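Local coordinates for protein riboflavin kinase, putative (PDB 3BNW) that probably phosphorylates riboflavin with ATP to give FMN, the single step that makes this flavin cofactor from the vitamin, at residues 16-21 with 118-123; 58-63 with 84-89; 64-69 with 109-114. One frame throughout, in Å; residues are numbered along the deposited sequence.

Contact 1. Residues 16-21 with 118-123; sequences QPFFLR and IIVLGE
Pro17 leads into the pairing: its CA sits 3.2 Å from Val120 O, a CA-H...O contact, while its CB lies more loosely beside Leu121 CD2. The amide of Gln16 folds back over this entry, Gln16 NE2 reaching Pro17 O at 2.6 Å in the carbonyl plane on a lone pair. At Phe18 the strands pair properly. Val120 N gives a good bond to Phe18 O (3.0 Å), whereas the return bond from Phe18 N to Val120 O is weak. With chi1 at 66°, the Phe18 ring tucks in between its own backbone N and carbonyl carbon and lies side by side with Val120. Val120 CB sits over one face, offset toward the rim, in a CH-pi contact 3.9 Å from the centroid of the Phe18 ring, and Val120 CG2 presses on Phe18 CZ at 3.4 Å. This antiparallel ladder is one seam of the curled sheet, the beta barrel of the flavokinase fold; strand 174-177 pairs along the other edge of 16-21. Phe19 faces Ile119 as a non-hydrogen-bonded pair, and Ile119 CG1 meets the ring edge at Phe19 CD2 (3.8 Å). Two backbone bonds follow, Leu20 N to Ile118 O and Ile118 N to Leu20 O, both 2.9 Å. Leu20 CB touches Ile118 CG1 on the face that carries Phe18 and Val120, where Val48 and Leu52 of helix 46-52 also pack against Leu20.

Contact 2. Residues 58-63 with 84-89; sequences LVVYGW and ASIGFN
Val60 and Ala84 are gripped by two backbone bonds: Val60 N to Ala84 O at 2.7 Å, with the donor in the carbonyl plane, and Ala84 N to Val60 O at 2.8 Å, noticeably bent, with 136° at the hydrogen. These are rungs of an antiparallel pairing between strands 58-69 and 75-87, two long neighbours in the curled sheet of the flavokinase barrel. Two residues along, Ile86 N points almost straight at Leu58 O (2.9 Å, 172° at the hydrogen), while the partner bond from Leu58 N to Ile86 O is long and weak. Between the two hydrogen-bonded pairs stands the non-hydrogen-bonded pair Val59 and Ser85. There Val59 CA comes within 3.1 Å of Ala84 O, and Ser85 CA makes a longer contact of the same CA-H...O kind with Leu58 O. On their face Val59 CG2 touches Ser85 OG at 4.0 Å, but the hydroxyl's hydrogen-bond partner is Tyr102 OH on strand 98-103. On the far edge of 58-63, Val59 and Tyr61 bond to strand 115-126, placing this strand between two neighbours. The opposite face carries Leu58, Val60, Ala84 and Ile86. Val60 CG2 lies 4.0 Å from Ala84 CB, directly across the ladder, and also reaches diagonally to Ile86; the valine and isoleucine side chains cross at about a right angle. Ile86 CG1 stands beside its backbone N, and a chi2 of 87° turns the terminal methyl toward Val60, bringing Ile86 CD1 tightly against Val60 CG2 at 3.3 Å.

Contact 3. Residues 64-69 with 109-114; sequences GTVSQV and WDFYGA
Val66 and Phe111 meet at about a right angle in the packed half of this contact. Val66 CG2 lies over one face of the Phe111 ring, while Val66 CG1 touches Phe111 CD2 at 3.9 Å. Phe111 holds CG between its backbone N and carbonyl carbon (chi1 41°), which stands the ring up against Val66. Nearer the backbone, Phe111 CB meets Val69 CG1 at 4.0 Å. Ala114 fills in between the two valines, its CB 4.0 Å from Val66 CG1 and 3.7 Å from Val69 CG2. Ala114 CB also rests 3.4 Å from Ser67 O. A type II beta turn from Phe111 to Ala114 brings these two residues to the strand together: Ala114 N bonds Phe111 O at 3.1 Å, and Gly113 takes the positive-phi third position. The other side is looser. Gln68 is exposed and contributes mainly its backbone, Gln68 O receiving a CA-H...O contact from Ala114 CA at 3.6 Å, and Trp109 only grazes Val69 CG1 with CZ3. The side-chain pairs are apolar, and the backbone oxygens of Ser67 and Gln68 both meet Ala114. Around it, Phe103 of strand 98-103 touches both Val66 and Phe111, Phe107 adds another ring, and Val24 of strand 18-25 packs on Phe111, while strand 64-69 bonds through its backbone to Phe77 on one flank and Val115 on the other.

From the N terminus, the chain enters the sheet at 16-21, whose partner 118-123 arrives only after 96 residues; contact 1 closes that long loop, and contacts 2 and 3 are both nested inside it. Strand 58-69 serves both inner contacts: its first half pairs with 84-89 in contact 2, and its second half packs on the loop 109-114 in contact 3. Their segments alternate along the chain, so these two loops cross. Segment 118-123 also lies beside 58-63, with Ile119 N bonding Trp63 O and Leu121 N bonding Tyr61 O. Leu121 and Gly122 together face Tyr61 in a classic beta bulge. Strand 58-69, paired with both 75-87 and 115-126, thus joins all three contacts.

Contact 1. Residues 16-21 with 118-123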
loop_
_atom_site.group_PDB
_atom_site.type_symbol
_atom_site.label_atom_id
_atom_site.label_comp_id
_atom_site.label_asym_id
_atom_site.label_seq_id
_atom_site.Cartn_x
_atom_site.Cartn_y
_atom_site.Cartn_z
ATOM N N GLN A 16 -6.493 -4.178 12.401
ATOM C CA GLN A 16 -5.293 -3.672 13.064
ATOM C C GLN A 16 -4.404 -2.911 12.071
ATOM O O GLN A 16 -3.848 -3.517 11.152
ATOM C CB GLN A 16 -4.522 -4.839 13.700
ATOM C CG GLN A 16 -3.107 -4.497 14.188
ATOM C CD GLN A 16 -3.088 -3.474 15.321
ATOM O OE1 GLN A 16 -3.627 -3.718 16.403
ATOM N NE2 GLN A 16 -2.456 -2.331 15.075
ATOM N N PRO A 17 -4.264 -1.581 12.246
ATOM C CA PRO A 17 -3.372 -0.843 11.357
ATOM C C PRO A 17 -1.916 -1.178 11.631
ATOM O O PRO A 17 -1.574 -1.607 12.732
ATOM C CB PRO A 17 -3.650 0.631 11.701
ATOM C CG PRO A 17 -4.865 0.636 12.519
ATOM C CD PRO A 17 -4.884 -0.678 13.229
ATOM N N PHE A 18 -1.067 -0.982 10.631
ATOM C CA PHE A 18 0.343 -1.300 10.759
ATOM C C PHE A 18 1.197 -0.445 9.843
ATOM O O PHE A 18 0.691 0.344 9.048
ATOM C CB PHE A 18 0.587 -2.788 10.477
ATOM C CG PHE A 18 0.298 -3.199 9.055
ATOM C CD1 PHE A 18 1.270 -3.074 8.070
ATOM C CD2 PHE A 18 -0.939 -3.721 8.710
ATOM C CE1 PHE A 18 1.012 -3.447 6.763
ATOM C CE2 PHE A 18 -1.205 -4.102 7.407
ATOM C CZ PHE A 18 -0.226 -3.964 6.428
ATOM N N PHE A 19 2.507 -0.619 9.985
ATOM C CA PHE A 19 3.507 0.071 9.187
ATOM C C PHE A 19 4.329 -0.980 8.449
ATOM O O PHE A 19 4.594 -2.056 8.988
ATOM C CB PHE A 19 4.398 0.907 10.110
ATOM C CG PHE A 19 5.572 1.548 9.419
ATOM C CD1 PHE A 19 6.848 1.012 9.553
ATOM C CD2 PHE A 19 5.403 2.691 8.648
ATOM C CE1 PHE A 19 7.936 1.603 8.923
ATOM C CE2 PHE A 19 6.481 3.287 8.016
ATOM C CZ PHE A 19 7.751 2.741 8.152
ATOM N N LEU A 20 4.721 -0.674 7.216
ATOM C CA LEU A 20 5.512 -1.602 6.414
ATOM C C LEU A 20 6.536 -0.835 5.604
ATOM O O LEU A 20 6.196 0.141 4.933
ATOM C CB LEU A 20 4.601 -2.425 5.495
ATOM C CG LEU A 20 5.231 -3.525 4.626
ATOM C CD1 LEU A 20 6.105 -4.473 5.438
ATOM C CD2 LEU A 20 4.137 -4.314 3.886
ATOM N N ARG A 21 7.791 -1.267 5.683
ATOM C CA ARG A 21 8.878 -0.647 4.922
ATOM C C ARG A 21 9.590 -1.727 4.121
ATOM O O ARG A 21 9.939 -2.773 4.669
ATOM C CB ARG A 21 9.873 0.053 5.860
ATOM C CG ARG A 21 11.081 0.676 5.141
ATOM C CD ARG A 21 12.021 1.411 6.101
ATOM N NE ARG A 21 12.515 0.545 7.180
ATOM C CZ ARG A 21 12.221 0.673 8.475
ATOM N NH1 ARG A 21 11.433 1.650 8.911
ATOM N NH2 ARG A 21 12.731 -0.183 9.352
ATOM N N ILE A 118 4.772 2.419 3.962
ATOM C CA ILE A 118 3.318 2.589 3.992
ATOM C C ILE A 118 2.750 2.393 5.393
ATOM O O ILE A 118 3.249 1.578 6.168
ATOM C CB ILE A 118 2.580 1.655 2.976
ATOM C CG1 ILE A 118 2.900 0.182 3.229
ATOM C CG2 ILE A 118 2.949 2.022 1.537
ATOM C CD1 ILE A 118 1.950 -0.781 2.527
ATOM N N ILE A 119 1.727 3.184 5.713
ATOM C CA ILE A 119 0.881 2.955 6.879
ATOM C C ILE A 119 -0.488 2.490 6.353
ATOM O O ILE A 119 -1.155 3.227 5.626
ATOM C CB ILE A 119 0.747 4.232 7.743
ATOM C CG1 ILE A 119 2.114 4.606 8.334
ATOM C CG2 ILE A 119 -0.270 4.026 8.868
ATOM C CD1 ILE A 119 2.115 5.823 9.251
ATOM N N VAL A 120 -0.877 1.259 6.691
ATOM C CA VAL A 120 -2.155 0.690 6.247
ATOM C C VAL A 120 -3.213 0.949 7.308
ATOM O O VAL A 120 -3.113 0.432 8.407
ATOM C CB VAL A 120 -2.057 -0.838 5.985
ATOM C CG1 VAL A 120 -3.430 -1.430 5.765
ATOM C CG2 VAL A 120 -1.175 -1.129 4.794
ATOM N N LEU A 121 -4.227 1.740 6.968
ATOM C CA LEU A 121 -5.203 2.213 7.946
ATOM C C LEU A 121 -6.550 1.502 7.861
ATOM O O LEU A 121 -7.341 1.578 8.799
ATOM C CB LEU A 121 -5.399 3.722 7.799
ATOM C CG LEU A 121 -4.166 4.559 8.169
ATOM C CD1 LEU A 121 -4.285 5.978 7.636
ATOM C CD2 LEU A 121 -3.950 4.558 9.671
ATOM N N GLY A 122 -6.830 0.816 6.755
ATOM C CA GLY A 122 -8.075 0.057 6.670
ATOM C C GLY A 122 -8.230 -0.792 5.427
ATOM O O GLY A 122 -7.403 -0.744 4.505
ATOM N N GLU A 123 -9.332 -1.537 5.398
ATOM C CA GLU A 123 -9.630 -2.470 4.318
ATOM C C GLU A 123 -10.826 -2.024 3.478
ATOM O O GLU A 123 -11.815 -1.515 4.007
ATOM C CB GLU A 123 -9.884 -3.857 4.896
ATOM C CG GLU A 123 -11.075 -3.957 5.842
ATOM C CD GLU A 123 -11.039 -5.215 6.665
ATOM O OE1 GLU A 123 -10.193 -6.082 6.370
ATOM O OE2 GLU A 123 -11.844 -5.338 7.615
#

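Contact 2. Residues 58-63 with 84-89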
loop_
_atom_site.group_PDB
_atom_site.type_symbol
_atom_site.label_atom_id
_atom_site.label_comp_id
_atom_site.label_asym_id
_atom_site.label_seq_id
_atom_site.Cartn_x
_atom_site.Cartn_y
_atom_site.Cartn_z
ATOM N N LEU A 58 -7.113 -9.278 0.687
ATOM C CA LEU A 58 -7.711 -7.951 0.871
ATOM C C LEU A 58 -7.088 -6.877 -0.001
ATOM O O LEU A 58 -5.903 -6.940 -0.335
ATOM C CB LEU A 58 -7.553 -7.491 2.321
ATOM C CG LEU A 58 -8.131 -8.360 3.424
ATOM C CD1 LEU A 58 -7.734 -7.763 4.782
ATOM C CD2 LEU A 58 -9.647 -8.495 3.290
ATOM N N VAL A 59 -7.906 -5.883 -0.343
ATOM C CA VAL A 59 -7.431 -4.598 -0.851
ATOM C C VAL A 59 -7.502 -3.605 0.308
ATOM O O VAL A 59 -8.567 -3.425 0.914
ATOM C CB VAL A 59 -8.296 -4.053 -2.001
ATOM C CG1 VAL A 59 -7.764 -2.696 -2.462
ATOM C CG2 VAL A 59 -8.347 -5.045 -3.155
ATOM N N VAL A 60 -6.370 -2.977 0.619
ATOM C CA VAL A 60 -6.270 -2.073 1.768
ATOM C C VAL A 60 -5.879 -0.679 1.306
ATOM O O VAL A 60 -5.542 -0.484 0.149
ATOM C CB VAL A 60 -5.246 -2.580 2.820
ATOM C CG1 VAL A 60 -5.672 -3.941 3.355
ATOM C CG2 VAL A 60 -3.836 -2.627 2.242
ATOM N N TYR A 61 -5.924 0.278 2.231
ATOM C CA TYR A 61 -5.635 1.668 1.926
ATOM C C TYR A 61 -4.890 2.359 3.063
ATOM O O TYR A 61 -4.867 1.872 4.194
ATOM C CB TYR A 61 -6.938 2.410 1.616
ATOM C CG TYR A 61 -7.892 2.537 2.785
ATOM C CD1 TYR A 61 -7.834 3.637 3.639
ATOM C CD2 TYR A 61 -8.852 1.568 3.038
ATOM C CE1 TYR A 61 -8.701 3.763 4.714
ATOM C CE2 TYR A 61 -9.728 1.690 4.108
ATOM C CZ TYR A 61 -9.645 2.791 4.946
ATOM O OH TYR A 61 -10.508 2.925 6.015
ATOM N N GLY A 62 -4.288 3.504 2.756
ATOM C CA GLY A 62 -3.590 4.299 3.764
ATOM C C GLY A 62 -2.679 5.339 3.150
ATOM O O GLY A 62 -2.899 5.776 2.027
ATOM N N TRP A 63 -1.646 5.725 3.894
ATOM C CA TRP A 63 -0.670 6.715 3.442
ATOM C C TRP A 63 0.653 6.044 3.142
ATOM O O TRP A 63 1.050 5.122 3.846
ATOM C CB TRP A 63 -0.442 7.771 4.519
ATOM C CG TRP A 63 -1.636 8.596 4.815
ATOM C CD1 TRP A 63 -2.466 8.469 5.881
ATOM C CD2 TRP A 63 -2.136 9.689 4.039
ATOM N NE1 TRP A 63 -3.457 9.413 5.819
ATOM C CE2 TRP A 63 -3.280 10.174 4.697
ATOM C CE3 TRP A 63 -1.727 10.304 2.851
ATOM C CZ2 TRP A 63 -4.029 11.249 4.210
ATOM C CZ3 TRP A 63 -2.471 11.374 2.364
ATOM C CH2 TRP A 63 -3.610 11.836 3.048
ATOM N N ALA A 84 -3.793 -1.057 -1.909
ATOM C CA ALA A 84 -2.850 -2.161 -2.099
ATOM C C ALA A 84 -3.530 -3.502 -1.956
ATOM O O ALA A 84 -4.450 -3.651 -1.151
ATOM C CB ALA A 84 -1.701 -2.057 -1.091
ATOM N N SER A 85 -3.059 -4.480 -2.724
ATOM C CA SER A 85 -3.557 -5.848 -2.623
ATOM C C SER A 85 -2.555 -6.708 -1.863
ATOM O O SER A 85 -1.362 -6.694 -2.173
ATOM C CB SER A 85 -3.791 -6.440 -4.011
ATOM O OG SER A 85 -4.707 -5.651 -4.749
ATOM N N ILE A 86 -3.047 -7.446 -0.866
ATOM C CA ILE A 86 -2.238 -8.408 -0.118
ATOM C C ILE A 86 -2.770 -9.819 -0.368
ATOM O O ILE A 86 -3.857 -10.169 0.103
ATOM C CB ILE A 86 -2.244 -8.113 1.408
ATOM C CG1 ILE A 86 -1.557 -6.777 1.703
ATOM C CG2 ILE A 86 -1.540 -9.227 2.185
ATOM C CD1 ILE A 86 -2.470 -5.580 1.617
ATOM N N GLY A 87 -2.008 -10.625 -1.109
ATOM C CA GLY A 87 -2.410 -12.005 -1.386
ATOM C C GLY A 87 -1.271 -12.889 -1.878
ATOM O O GLY A 87 -0.164 -12.422 -2.102
ATOM N N PHE A 88 -1.574 -14.175 -2.047
ATOM C CA PHE A 88 -0.614 -15.158 -2.541
ATOM C C PHE A 88 -0.386 -15.002 -4.048
ATOM O O PHE A 88 -1.234 -14.464 -4.763
ATOM C CB PHE A 88 -1.091 -16.574 -2.217
ATOM N N ASN A 89 0.773 -15.472 -4.507
ATOM C CA ASN A 89 1.140 -15.449 -5.922
ATOM C C ASN A 89 2.201 -16.509 -6.198
ATOM O O ASN A 89 2.854 -16.999 -5.274
ATOM C CB ASN A 89 1.657 -14.078 -6.315
#

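Contact 3. Residues 64-69 with 109-114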
loop_
_atom_site.group_PDB
_atom_site.type_symbol
_atom_site.label_atom_id
_atom_site.label_comp_id
_atom_site.label_asym_id
_atom_site.label_seq_id
_atom_site.Cartn_x
_atom_site.Cartn_y
_atom_site.Cartn_z
ATOM N N GLY A 64 1.341 6.513 2.107
ATOM C CA GLY A 64 2.651 5.975 1.756
ATOM C C GLY A 64 3.619 7.032 1.278
ATOM O O GLY A 64 3.219 8.137 0.919
ATOM N N THR A 65 4.900 6.684 1.274
ATOM C CA THR A 65 5.939 7.566 0.744
ATOM C C THR A 65 6.929 6.752 -0.086
ATOM O O THR A 65 7.034 5.531 0.081
ATOM C CB THR A 65 6.704 8.305 1.882
ATOM O OG1 THR A 65 7.441 7.361 2.669
ATOM C CG2 THR A 65 5.731 9.063 2.783
ATOM N N VAL A 66 7.642 7.436 -0.974
ATOM C CA VAL A 66 8.661 6.814 -1.814
ATOM C C VAL A 66 9.969 7.585 -1.646
ATOM O O VAL A 66 9.979 8.814 -1.659
ATOM C CB VAL A 66 8.218 6.769 -3.302
ATOM C CG1 VAL A 66 9.355 6.310 -4.202
ATOM C CG2 VAL A 66 7.032 5.849 -3.457
ATOM N N SER A 67 11.060 6.843 -1.471
ATOM C CA SER A 67 12.351 7.413 -1.098
ATOM C C SER A 67 13.491 6.599 -1.689
ATOM O O SER A 67 13.308 5.440 -2.068
ATOM C CB SER A 67 12.504 7.440 0.429
ATOM O OG SER A 67 11.598 8.348 1.036
ATOM N N GLN A 68 14.667 7.222 -1.754
ATOM C CA GLN A 68 15.884 6.583 -2.261
ATOM C C GLN A 68 15.678 5.971 -3.656
ATOM O O GLN A 68 16.036 4.819 -3.915
ATOM C CB GLN A 68 16.398 5.544 -1.251
ATOM C CG GLN A 68 16.901 6.169 0.048
ATOM C CD GLN A 68 17.409 5.143 1.046
ATOM O OE1 GLN A 68 16.793 4.092 1.245
ATOM N NE2 GLN A 68 18.533 5.448 1.687
ATOM N N VAL A 69 15.095 6.764 -4.550
ATOM C CA VAL A 69 14.846 6.328 -5.917
ATOM C C VAL A 69 16.161 6.413 -6.693
ATOM O O VAL A 69 16.791 7.468 -6.705
ATOM C CB VAL A 69 13.779 7.200 -6.605
ATOM C CG1 VAL A 69 13.529 6.719 -8.033
ATOM C CG2 VAL A 69 12.485 7.188 -5.798
ATOM N N TRP A 109 7.060 7.900 -13.894
ATOM C CA TRP A 109 8.161 6.952 -14.045
ATOM C C TRP A 109 8.055 5.846 -13.001
ATOM O O TRP A 109 7.316 5.965 -12.023
ATOM C CB TRP A 109 9.523 7.658 -13.930
ATOM C CG TRP A 109 9.548 8.838 -12.992
ATOM C CD1 TRP A 109 9.557 10.154 -13.344
ATOM C CD2 TRP A 109 9.563 8.809 -11.557
ATOM N NE1 TRP A 109 9.578 10.948 -12.226
ATOM C CE2 TRP A 109 9.581 10.149 -11.114
ATOM C CE3 TRP A 109 9.561 7.784 -10.604
ATOM C CZ2 TRP A 109 9.598 10.492 -9.756
ATOM C CZ3 TRP A 109 9.576 8.128 -9.249
ATOM C CH2 TRP A 109 9.595 9.470 -8.843
ATOM N N ASP A 110 8.793 4.767 -13.226
ATOM C CA ASP A 110 8.862 3.672 -12.267
ATOM C C ASP A 110 9.960 3.946 -11.243
ATOM O O ASP A 110 10.887 4.716 -11.497
ATOM C CB ASP A 110 9.111 2.342 -12.990
ATOM C CG ASP A 110 7.855 1.789 -13.647
ATOM O OD1 ASP A 110 6.801 1.732 -12.975
ATOM O OD2 ASP A 110 7.924 1.394 -14.829
ATOM N N PHE A 111 9.846 3.306 -10.086
ATOM C CA PHE A 111 10.797 3.501 -8.991
ATOM C C PHE A 111 11.203 2.161 -8.373
ATOM O O PHE A 111 11.193 1.994 -7.152
ATOM C CB PHE A 111 10.226 4.459 -7.931
ATOM C CG PHE A 111 8.769 4.244 -7.630
ATOM C CD1 PHE A 111 7.792 4.874 -8.388
ATOM C CD2 PHE A 111 8.372 3.427 -6.586
ATOM C CE1 PHE A 111 6.443 4.684 -8.115
ATOM C CE2 PHE A 111 7.023 3.232 -6.307
ATOM C CZ PHE A 111 6.060 3.863 -7.076
ATOM N N TYR A 112 11.571 1.217 -9.238
ATOM C CA TYR A 112 12.070 -0.083 -8.802
ATOM C C TYR A 112 13.402 0.091 -8.084
ATOM O O TYR A 112 14.298 0.771 -8.583
ATOM C CB TYR A 112 12.229 -1.029 -9.992
ATOM C CG TYR A 112 10.912 -1.459 -10.587
ATOM C CD1 TYR A 112 10.136 -2.429 -9.967
ATOM C CD2 TYR A 112 10.438 -0.893 -11.769
ATOM C CE1 TYR A 112 8.920 -2.825 -10.502
ATOM C CE2 TYR A 112 9.223 -1.284 -12.314
ATOM C CZ TYR A 112 8.469 -2.252 -11.675
ATOM O OH TYR A 112 7.261 -2.653 -12.199
ATOM N N GLY A 113 13.520 -0.522 -6.908
ATOM C CA GLY A 113 14.711 -0.372 -6.069
ATOM C C GLY A 113 14.624 0.792 -5.096
ATOM O O GLY A 113 15.565 1.043 -4.346
ATOM N N ALA A 114 13.500 1.507 -5.117
ATOM C CA ALA A 114 13.245 2.588 -4.178
ATOM C C ALA A 114 12.629 2.009 -2.921
ATOM O O ALA A 114 11.919 1.004 -2.978
ATOM C CB ALA A 114 12.309 3.614 -4.789
#